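Local structure of xyloglucanase (Paenibacillus pabuli, 2JEP) at residues S179-F184 with S262-S267; T197-Y202 with P225-N230; S40-G45 with Y125-I130. The protein hydrolyses xyloglucan of the plant cell wall, as a family 5 glycoside hydrolase built on an eight-stranded beta/alpha barrel. One frame throughout, in Å; residues are numbered along the deposited sequence. Where two conformers were deposited one is given.

Interaction 1: residues S179-F184 with S262-S267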
loop_
_atom_site.group_PDB
_atom_site.type_symbol
_atom_site.label_atom_id
_atom_site.label_comp_id
_atom_site.label_asym_id
_atom_site.label_seq_id
_atom_site.Cartn_x
_atom_site.Cartn_y
_atom_site.Cartn_z
ATOM N N SER A 179 9.093 -0.313 1.325
ATOM C CA SER A 179 10.182 0.622 1.079
ATOM C C SER A 179 9.747 2.045 0.794
ATOM O O SER A 179 10.419 3.003 1.183
ATOM C CB SER A 179 11.000 0.123 -0.088
ATOM O OG SER A 179 10.214 0.019 -1.267
ATOM N N MET A 180 8.627 2.152 0.085
ATOM C CA MET A 180 8.103 3.435 -0.371
ATOM C C MET A 180 6.750 3.125 -0.988
ATOM O O MET A 180 6.321 1.966 -0.976
ATOM C CB MET A 180 9.085 4.103 -1.351
ATOM C CG MET A 180 9.432 3.238 -2.532
ATOM S SD MET A 180 11.063 3.629 -3.234
ATOM C CE MET A 180 11.120 2.506 -4.615
ATOM N N ASN A 181 6.065 4.162 -1.454
ATOM C CA ASN A 181 4.686 4.021 -1.887
ATOM C C ASN A 181 4.592 4.008 -3.410
ATOM O O ASN A 181 4.920 2.981 -4.029
ATOM C CB ASN A 181 3.822 5.097 -1.191
ATOM C CG ASN A 181 2.371 5.049 -1.596
ATOM O OD1 ASN A 181 1.798 3.958 -1.651
ATOM N ND2 ASN A 181 1.774 6.214 -1.884
ATOM N N GLU A 182 4.173 5.121 -3.999
ATOM C CA GLU A 182 3.997 5.267 -5.443
ATOM C C GLU A 182 5.048 6.247 -5.939
ATOM O O GLU A 182 4.951 7.454 -5.715
ATOM C CB GLU A 182 2.599 5.801 -5.768
ATOM C CG GLU A 182 1.503 4.861 -5.328
ATOM C CD GLU A 182 0.090 5.389 -5.562
ATOM O OE1 GLU A 182 -0.086 6.611 -5.821
ATOM O OE2 GLU A 182 -0.861 4.565 -5.471
ATOM N N VAL A 183 6.092 5.683 -6.535
ATOM C CA VAL A 183 7.332 6.411 -6.859
ATOM C C VAL A 183 7.497 6.452 -8.372
ATOM O O VAL A 183 7.573 5.425 -9.050
ATOM C CB VAL A 183 8.515 5.751 -6.123
ATOM C CG1 VAL A 183 9.878 6.240 -6.604
ATOM C CG2 VAL A 183 8.361 6.007 -4.607
ATOM N N PHE A 184 7.473 7.675 -8.899
ATOM C CA PHE A 184 7.658 7.953 -10.304
ATOM C C PHE A 184 7.987 9.440 -10.452
ATOM O O PHE A 184 8.247 10.112 -9.446
ATOM C CB PHE A 184 6.456 7.498 -11.178
ATOM C CG PHE A 184 5.188 8.334 -11.076
ATOM C CD1 PHE A 184 4.670 8.805 -9.873
ATOM C CD2 PHE A 184 4.448 8.543 -12.239
ATOM C CE1 PHE A 184 3.459 9.549 -9.861
ATOM C CE2 PHE A 184 3.254 9.247 -12.211
ATOM C CZ PHE A 184 2.772 9.756 -11.024
ATOM N N SER A 262 4.872 -5.079 -4.392
ATOM C CA SER A 262 3.686 -4.232 -4.282
ATOM C C SER A 262 3.177 -3.772 -5.627
ATOM O O SER A 262 3.978 -3.423 -6.466
ATOM C CB SER A 262 4.065 -2.994 -3.497
ATOM O OG SER A 262 3.079 -1.996 -3.555
ATOM N N ALA A 263 1.850 -3.771 -5.806
ATOM C CA ALA A 263 1.204 -3.018 -6.889
ATOM C C ALA A 263 -0.108 -2.484 -6.331
ATOM O O ALA A 263 -0.622 -3.002 -5.309
ATOM C CB ALA A 263 0.955 -3.896 -8.162
ATOM N N HIS A 264 -0.618 -1.419 -6.960
ATOM C CA HIS A 264 -1.908 -0.833 -6.609
ATOM C C HIS A 264 -2.859 -0.958 -7.788
ATOM O O HIS A 264 -2.409 -1.016 -8.917
ATOM C CB HIS A 264 -1.747 0.639 -6.211
ATOM C CG HIS A 264 -0.964 0.845 -4.949
ATOM N ND1 HIS A 264 -0.549 2.087 -4.512
ATOM C CD2 HIS A 264 -0.449 -0.054 -4.074
ATOM C CE1 HIS A 264 0.137 1.937 -3.382
ATOM N NE2 HIS A 264 0.206 0.648 -3.086
ATOM N N TYR A 265 -4.159 -0.989 -7.520
ATOM C CA TYR A 265 -5.119 -1.259 -8.584
ATOM C C TYR A 265 -6.384 -0.434 -8.421
ATOM O O TYR A 265 -7.136 -0.622 -7.464
ATOM C CB TYR A 265 -5.483 -2.739 -8.604
ATOM C CG TYR A 265 -6.190 -3.175 -9.864
ATOM C CD1 TYR A 265 -5.473 -3.400 -11.023
ATOM C CD2 TYR A 265 -7.580 -3.302 -9.924
ATOM C CE1 TYR A 265 -6.123 -3.784 -12.190
ATOM C CE2 TYR A 265 -8.215 -3.683 -11.085
ATOM C CZ TYR A 265 -7.480 -3.923 -12.205
ATOM O OH TYR A 265 -8.086 -4.311 -13.390
ATOM N N TYR A 266 -6.613 0.459 -9.380
ATOM C CA TYR A 266 -7.791 1.305 -9.412
ATOM C C TYR A 266 -8.329 1.389 -10.850
ATOM O O TYR A 266 -8.879 2.421 -11.245
ATOM C CB TYR A 266 -7.456 2.701 -8.912
ATOM C CG TYR A 266 -7.020 2.831 -7.455
ATOM C CD1 TYR A 266 -7.947 2.930 -6.448
ATOM C CD2 TYR A 266 -5.690 2.917 -7.115
ATOM C CE1 TYR A 266 -7.563 3.151 -5.144
ATOM C CE2 TYR A 266 -5.290 3.126 -5.815
ATOM C CZ TYR A 266 -6.226 3.218 -4.825
ATOM O OH TYR A 266 -5.887 3.497 -3.519
ATOM N N SER A 267 -8.170 0.316 -11.616
ATOM C CA SER A 267 -8.609 0.333 -13.008
ATOM C C SER A 267 -9.984 -0.274 -13.165
ATOM O O SER A 267 -10.303 -1.244 -12.501
ATOM C CB SER A 267 -7.641 -0.449 -13.884
ATOM O OG SER A 267 -6.347 0.149 -13.902
HETATM O O HOH W 1 4.168 0.352 -2.773
#

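Interaction 2: residues T197-Y202 with P225-N230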
loop_
_atom_site.group_PDB
_atom_site.type_symbol
_atom_site.label_atom_id
_atom_site.label_comp_id
_atom_site.label_asym_id
_atom_site.label_seq_id
_atom_site.Cartn_x
_atom_site.Cartn_y
_atom_site.Cartn_z
ATOM N N THR A 197 16.175 3.109 -12.722
ATOM C CA THR A 197 17.391 2.693 -12.018
ATOM C C THR A 197 17.482 3.320 -10.626
ATOM O O THR A 197 17.816 2.654 -9.672
ATOM C CB THR A 197 18.612 2.977 -12.885
ATOM O OG1 THR A 197 18.502 2.136 -14.025
ATOM C CG2 THR A 197 19.928 2.720 -12.135
ATOM N N ASN A 198 17.132 4.594 -10.499
ATOM C CA ASN A 198 17.096 5.215 -9.168
ATOM C C ASN A 198 16.105 4.500 -8.252
ATOM O O ASN A 198 16.397 4.237 -7.118
ATOM C CB ASN A 198 16.805 6.723 -9.265
ATOM C CG ASN A 198 17.929 7.497 -9.932
ATOM O OD1 ASN A 198 19.095 7.051 -9.936
ATOM N ND2 ASN A 198 17.595 8.650 -10.495
ATOM N N LEU A 199 14.915 4.221 -8.776
ATOM C CA LEU A 199 13.899 3.496 -8.001
ATOM C C LEU A 199 14.470 2.167 -7.498
ATOM O O LEU A 199 14.347 1.815 -6.325
ATOM C CB LEU A 199 12.641 3.282 -8.867
ATOM C CG LEU A 199 11.395 2.707 -8.200
ATOM C CD1 LEU A 199 10.175 3.009 -9.065
ATOM C CD2 LEU A 199 11.507 1.206 -7.946
ATOM N N ASN A 200 15.074 1.409 -8.409
ATOM C CA ASN A 200 15.655 0.118 -8.043
ATOM C C ASN A 200 16.749 0.293 -6.994
ATOM O O ASN A 200 16.892 -0.522 -6.079
ATOM C CB ASN A 200 16.223 -0.600 -9.270
ATOM C CG ASN A 200 15.173 -1.024 -10.283
ATOM O OD1 ASN A 200 14.074 -1.471 -9.923
ATOM N ND2 ASN A 200 15.546 -0.970 -11.571
ATOM N N ALA A 201 17.521 1.374 -7.125
ATOM C CA ALA A 201 18.568 1.665 -6.144
ATOM C C ALA A 201 17.968 1.912 -4.771
ATOM O O ALA A 201 18.502 1.450 -3.773
ATOM C CB ALA A 201 19.425 2.842 -6.595
ATOM N N TYR A 202 16.856 2.647 -4.703
ATOM C CA TYR A 202 16.198 2.874 -3.414
ATOM C C TYR A 202 15.784 1.528 -2.821
ATOM O O TYR A 202 16.010 1.261 -1.643
ATOM C CB TYR A 202 14.979 3.807 -3.522
ATOM C CG TYR A 202 15.202 5.150 -4.180
ATOM C CD1 TYR A 202 16.451 5.746 -4.247
ATOM C CD2 TYR A 202 14.125 5.850 -4.727
ATOM C CE1 TYR A 202 16.632 6.944 -4.885
ATOM C CE2 TYR A 202 14.298 7.059 -5.369
ATOM C CZ TYR A 202 15.556 7.613 -5.459
ATOM O OH TYR A 202 15.710 8.797 -6.122
ATOM N N PRO A 225 7.841 -1.897 -4.270
ATOM C CA PRO A 225 7.146 -1.703 -5.513
ATOM C C PRO A 225 8.058 -1.499 -6.704
ATOM O O PRO A 225 9.242 -1.238 -6.548
ATOM C CB PRO A 225 6.402 -0.394 -5.247
ATOM C CG PRO A 225 7.432 0.409 -4.484
ATOM C CD PRO A 225 8.184 -0.608 -3.648
ATOM N N GLY A 226 7.453 -1.571 -7.885
ATOM C CA GLY A 226 8.029 -0.987 -9.080
ATOM C C GLY A 226 7.446 0.389 -9.360
ATOM O O GLY A 226 6.935 1.067 -8.475
ATOM N N TRP A 227 7.566 0.822 -10.606
ATOM C CA TRP A 227 7.244 2.180 -11.017
ATOM C C TRP A 227 5.772 2.518 -10.798
ATOM O O TRP A 227 4.889 1.892 -11.395
ATOM C CB TRP A 227 7.572 2.324 -12.502
ATOM C CG TRP A 227 7.443 3.695 -13.057
ATOM C CD1 TRP A 227 6.378 4.229 -13.716
ATOM C CD2 TRP A 227 8.468 4.691 -13.078
ATOM N NE1 TRP A 227 6.672 5.495 -14.138
ATOM C CE2 TRP A 227 7.947 5.814 -13.753
ATOM C CE3 TRP A 227 9.782 4.747 -12.589
ATOM C CZ2 TRP A 227 8.683 6.970 -13.963
ATOM C CZ3 TRP A 227 10.512 5.887 -12.795
ATOM C CH2 TRP A 227 9.965 6.991 -13.473
ATOM N N ASN A 228 5.526 3.520 -9.954
ATOM C CA ASN A 228 4.169 4.027 -9.706
ATOM C C ASN A 228 3.187 2.938 -9.301
ATOM O O ASN A 228 1.992 3.083 -9.539
ATOM C CB ASN A 228 3.604 4.809 -10.886
ATOM C CG ASN A 228 2.515 5.748 -10.456
ATOM O OD1 ASN A 228 2.492 6.205 -9.295
ATOM N ND2 ASN A 228 1.629 6.079 -11.386
ATOM N N THR A 229 3.671 1.886 -8.655
ATOM C CA THR A 229 2.847 0.732 -8.263
ATOM C C THR A 229 2.003 0.192 -9.435
ATOM O O THR A 229 0.948 -0.400 -9.236
ATOM C CB THR A 229 2.003 0.965 -7.002
ATOM O OG1 THR A 229 1.078 2.025 -7.200
ATOM C CG2 THR A 229 2.879 1.238 -5.784
ATOM N N ASN A 230 2.520 0.371 -10.652
ATOM C CA ASN A 230 1.774 0.019 -11.860
ATOM C C ASN A 230 2.126 -1.402 -12.301
ATOM O O ASN A 230 3.302 -1.697 -12.588
ATOM C CB ASN A 230 2.142 1.033 -12.949
ATOM C CG ASN A 230 1.440 0.802 -14.249
ATOM O OD1 ASN A 230 1.742 -0.104 -14.981
ATOM N ND2 ASN A 230 0.509 1.673 -14.549
#

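Interaction 3: residues S40-G45 with Y125-I130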
loop_
_atom_site.group_PDB
_atom_site.type_symbol
_atom_site.label_atom_id
_atom_site.label_comp_id
_atom_site.label_asym_id
_atom_site.label_seq_id
_atom_site.Cartn_x
_atom_site.Cartn_y
_atom_site.Cartn_z
ATOM N N SER A 40 -1.738 -16.534 2.924
ATOM C CA SER A 40 -2.887 -17.078 3.610
ATOM C C SER A 40 -3.184 -16.367 4.938
ATOM O O SER A 40 -4.336 -15.993 5.215
ATOM C CB SER A 40 -2.674 -18.578 3.831
ATOM O OG SER A 40 -2.437 -19.202 2.582
ATOM N N GLU A 41 -2.146 -16.187 5.749
ATOM C CA GLU A 41 -2.311 -15.590 7.057
ATOM C C GLU A 41 -2.718 -14.122 6.989
ATOM O O GLU A 41 -3.401 -13.639 7.878
ATOM C CB GLU A 41 -1.060 -15.763 7.895
ATOM C CG GLU A 41 -0.767 -17.213 8.236
ATOM C CD GLU A 41 0.376 -17.372 9.206
ATOM O OE1 GLU A 41 0.907 -16.353 9.698
ATOM O OE2 GLU A 41 0.754 -18.532 9.491
ATOM N N MET A 42 -2.274 -13.421 5.955
ATOM C CA MET A 42 -2.581 -11.989 5.823
ATOM C C MET A 42 -4.042 -11.715 5.447
ATOM O O MET A 42 -4.533 -10.605 5.645
ATOM C CB MET A 42 -1.641 -11.343 4.797
ATOM C CG MET A 42 -0.225 -11.181 5.363
ATOM S SD MET A 42 0.912 -10.403 4.203
ATOM C CE MET A 42 0.367 -8.684 4.287
ATOM N N GLY A 43 -4.724 -12.692 4.844
ATOM C CA GLY A 43 -6.131 -12.543 4.532
ATOM C C GLY A 43 -6.392 -11.323 3.674
ATOM O O GLY A 43 -5.674 -11.058 2.703
ATOM N N ALA A 44 -7.472 -10.611 4.006
ATOM C CA ALA A 44 -7.820 -9.347 3.370
ATOM C C ALA A 44 -7.262 -8.237 4.239
ATOM O O ALA A 44 -7.359 -8.268 5.473
ATOM C CB ALA A 44 -9.327 -9.195 3.221
ATOM N N GLY A 45 -6.659 -7.258 3.601
ATOM C CA GLY A 45 -6.131 -6.110 4.310
ATOM C C GLY A 45 -6.948 -4.845 4.177
ATOM O O GLY A 45 -7.820 -4.733 3.326
ATOM N N TYR A 125 -1.432 -8.587 10.981
ATOM C CA TYR A 125 -0.282 -8.200 10.189
ATOM C C TYR A 125 -0.355 -6.683 9.996
ATOM O O TYR A 125 -1.452 -6.110 9.899
ATOM C CB TYR A 125 -0.298 -8.901 8.831
ATOM C CG TYR A 125 0.266 -10.299 8.899
ATOM C CD1 TYR A 125 -0.522 -11.382 9.285
ATOM C CD2 TYR A 125 1.593 -10.539 8.602
ATOM C CE1 TYR A 125 0.024 -12.659 9.392
ATOM C CE2 TYR A 125 2.129 -11.802 8.686
ATOM C CZ TYR A 125 1.353 -12.849 9.076
ATOM O OH TYR A 125 1.931 -14.122 9.143
ATOM N N VAL A 126 0.809 -6.060 9.929
ATOM C CA VAL A 126 0.910 -4.616 9.839
ATOM C C VAL A 126 1.981 -4.273 8.825
ATOM O O VAL A 126 3.066 -4.871 8.859
ATOM C CB VAL A 126 1.303 -3.997 11.195
ATOM C CG1 VAL A 126 1.312 -2.463 11.105
ATOM C CG2 VAL A 126 0.374 -4.474 12.308
ATOM N N ILE A 127 1.673 -3.322 7.932
ATOM C CA ILE A 127 2.647 -2.819 6.975
ATOM C C ILE A 127 2.850 -1.329 7.264
ATOM O O ILE A 127 1.862 -0.599 7.371
ATOM C CB ILE A 127 2.136 -2.968 5.525
ATOM C CG1 ILE A 127 1.825 -4.433 5.183
ATOM C CG2 ILE A 127 3.129 -2.327 4.525
ATOM C CD1 ILE A 127 0.999 -4.612 3.910
ATOM N N ILE A 128 4.101 -0.884 7.393
ATOM C CA ILE A 128 4.425 0.545 7.493
ATOM C C ILE A 128 5.336 0.918 6.331
ATOM O O ILE A 128 6.173 0.125 5.906
ATOM C CB ILE A 128 5.067 0.953 8.831
ATOM C CG1 ILE A 128 6.360 0.194 9.112
ATOM C CG2 ILE A 128 4.046 0.802 9.927
ATOM C CD1 ILE A 128 7.058 0.642 10.401
ATOM N N ASN A 129 5.167 2.126 5.797
ATOM C CA ASN A 129 5.907 2.544 4.607
ATOM C C ASN A 129 6.504 3.948 4.760
ATOM O O ASN A 129 6.503 4.514 5.863
ATOM C CB ASN A 129 5.012 2.431 3.369
ATOM C CG ASN A 129 3.941 3.501 3.296
ATOM O OD1 ASN A 129 3.903 4.397 4.127
ATOM N ND2 ASN A 129 3.091 3.430 2.272
ATOM N N ILE A 130 7.063 4.477 3.669
ATOM C CA ILE A 130 7.358 5.910 3.531
ATOM C C ILE A 130 6.479 6.373 2.386
ATOM O O ILE A 130 6.590 5.872 1.272
ATOM C CB ILE A 130 8.841 6.171 3.258
ATOM C CG1 ILE A 130 9.684 5.737 4.459
ATOM C CG2 ILE A 130 9.054 7.643 2.871
ATOM C CD1 ILE A 130 11.198 5.978 4.287
#

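Interaction 1: residues S179-F184 with S262-S267
The imidazole ring of H264 presents one edge to two side chains of residues 179-184. Its ND1 donates to E182 OE2 at 2.7 Å, nearly straight (168°) and in the ring plane, E182 OE2 accepting through its anti lone pair, facing away from OE1. The E182 chain is extended beyond CG, and carboxylate and ring planes are 53° apart. On the same edge, N181 OD1 lies 3.1 Å from H264 CE1, an in-plane contact to a ring carbon that may carry some positive charge; OD1 itself bonds R87. Histidine suits the place: its edge offers an N-H to the carboxylate and, beside it, CE1 to the amide oxygen. A water donates to N181 O, 3.0 Å from the water oxygen, and is hydrogen-bonded to S262 OG at 2.7 Å. With an alanine at E182, H264 ND1 would probably lose its carboxylate partner, and Y135 OH, which bonds OE1, its mate. N181-E182, just after the fourth strand, is consistent with the Asn-Glu motif whose glutamate is the acid/base in family 5 relatives. A calcium ion lies about 5 Å from the E182 side chain. Strand 259-265 brings in H264 between strands 222-225 and 319-324, and E323 of the latter touches N181, E182 and H264.

Interaction 2: residues T197-Y202 with P225-N230
In the beta-alpha-beta unit made of strand 175-178, helix 193-211 and strand 222-225, L199 of the helix plugs into residues 225-230, where the chain leaves strand 222-225. Its two methyls divide the work. L199 CD1 lies against the backbone, 3.6 Å from W227 CA and 3.8 Å from G226 C, and reaches the indole obliquely at W227 CE3, 3.9 Å away; L199 CD2 rests 3.6 Å from P225 O. With CG anti to the backbone N (chi1 -172°), the leucine carries both methyls to the chain at P225-W227, CD2 toward P225 and CD1 toward W227. A branched aliphatic tip suits a partner that is mostly main chain, since it asks for no polar match. Two polar backbone atoms of the bend are met from the same helix: Y196 OH takes the backbone N-H of W227, and N203 ND2 bonds P225 O. The loop then turns through N228 and T229, both with left-handed backbone angles, closed by a bond from N230 N to W227 O of 2.9 Å. N230 is the N-cap of helix 231-235. This is an outer helix packed against the loop at the C-terminal end of the next strand, within a beta-alpha-beta unit of a TIM barrel.

Interaction 3: residues S40-G45 with Y125-I130
Y125 is gripped in two ways, on one face and at the hydroxyl. M42 CG sits over the ring, 3.8 Å from its centroid and 16° off the normal, a CH-pi contact displaced a little toward the rim. The sulfur follows in a looser Met-aromatic contact, M42 SD being 4.9 Å from the centroid of the Y125 ring and oblique to it. At the far end Y125 OH donates to E41 OE1 across a short 2.5 Å, meeting the carboxylate on its anti side and 27° out of its plane. E41 CB lies off the CE1 rim on the side of M42, 3.6 Å from Y125 CE1. Tyrosine fits because its flat body answers the methionine while its hydroxyl reaches the partly exposed acid. Past the ring, the methionine chain bends at chi3 (75°) and the methyl M42 CE lands 4.1 Å from I127 CD1, crossing that side chain at about a right angle; flexible and unbranched, it can touch an aromatic ring and an aliphatic tip in turn.

A second shell sets these groups. Q37 NE2 holds E41 OE2 from one turn back in the helix, S85 OG bonds M42 O, and R174 and S85 pack on Y125. G43, whose positive phi favours glycine, ends the helix and lets the chain turn into strand 45-48. Helix 35-42 lies against the N-terminal end of the barrel, M42 reaching Y125 at the start of strand 125-128 and I176 of the adjoining strand 175-178.

All three contacts belong to one eight-stranded parallel barrel. Along the chain interaction 3 comes first and closes before interaction 1 opens; interaction 2 is nested inside the loop closed by interaction 1. The centres of interactions 1 and 2 are about 9 Å apart, and their backbones join: V183 O lies 2.9 Å from N228 N, and T229 O 2.9 Å from H264 N, both probable hydrogen bonds. The loop packed by helix 193-211 is thus bonded to both segments of interaction 1. Interaction 3, about 15 Å from interaction 1 and about 20 Å from interaction 2 between centres, starts at the N-terminal end of the strands, yet I130 and N129 pack on N181, so strand 125-128 leads from that end toward the probable active-site end.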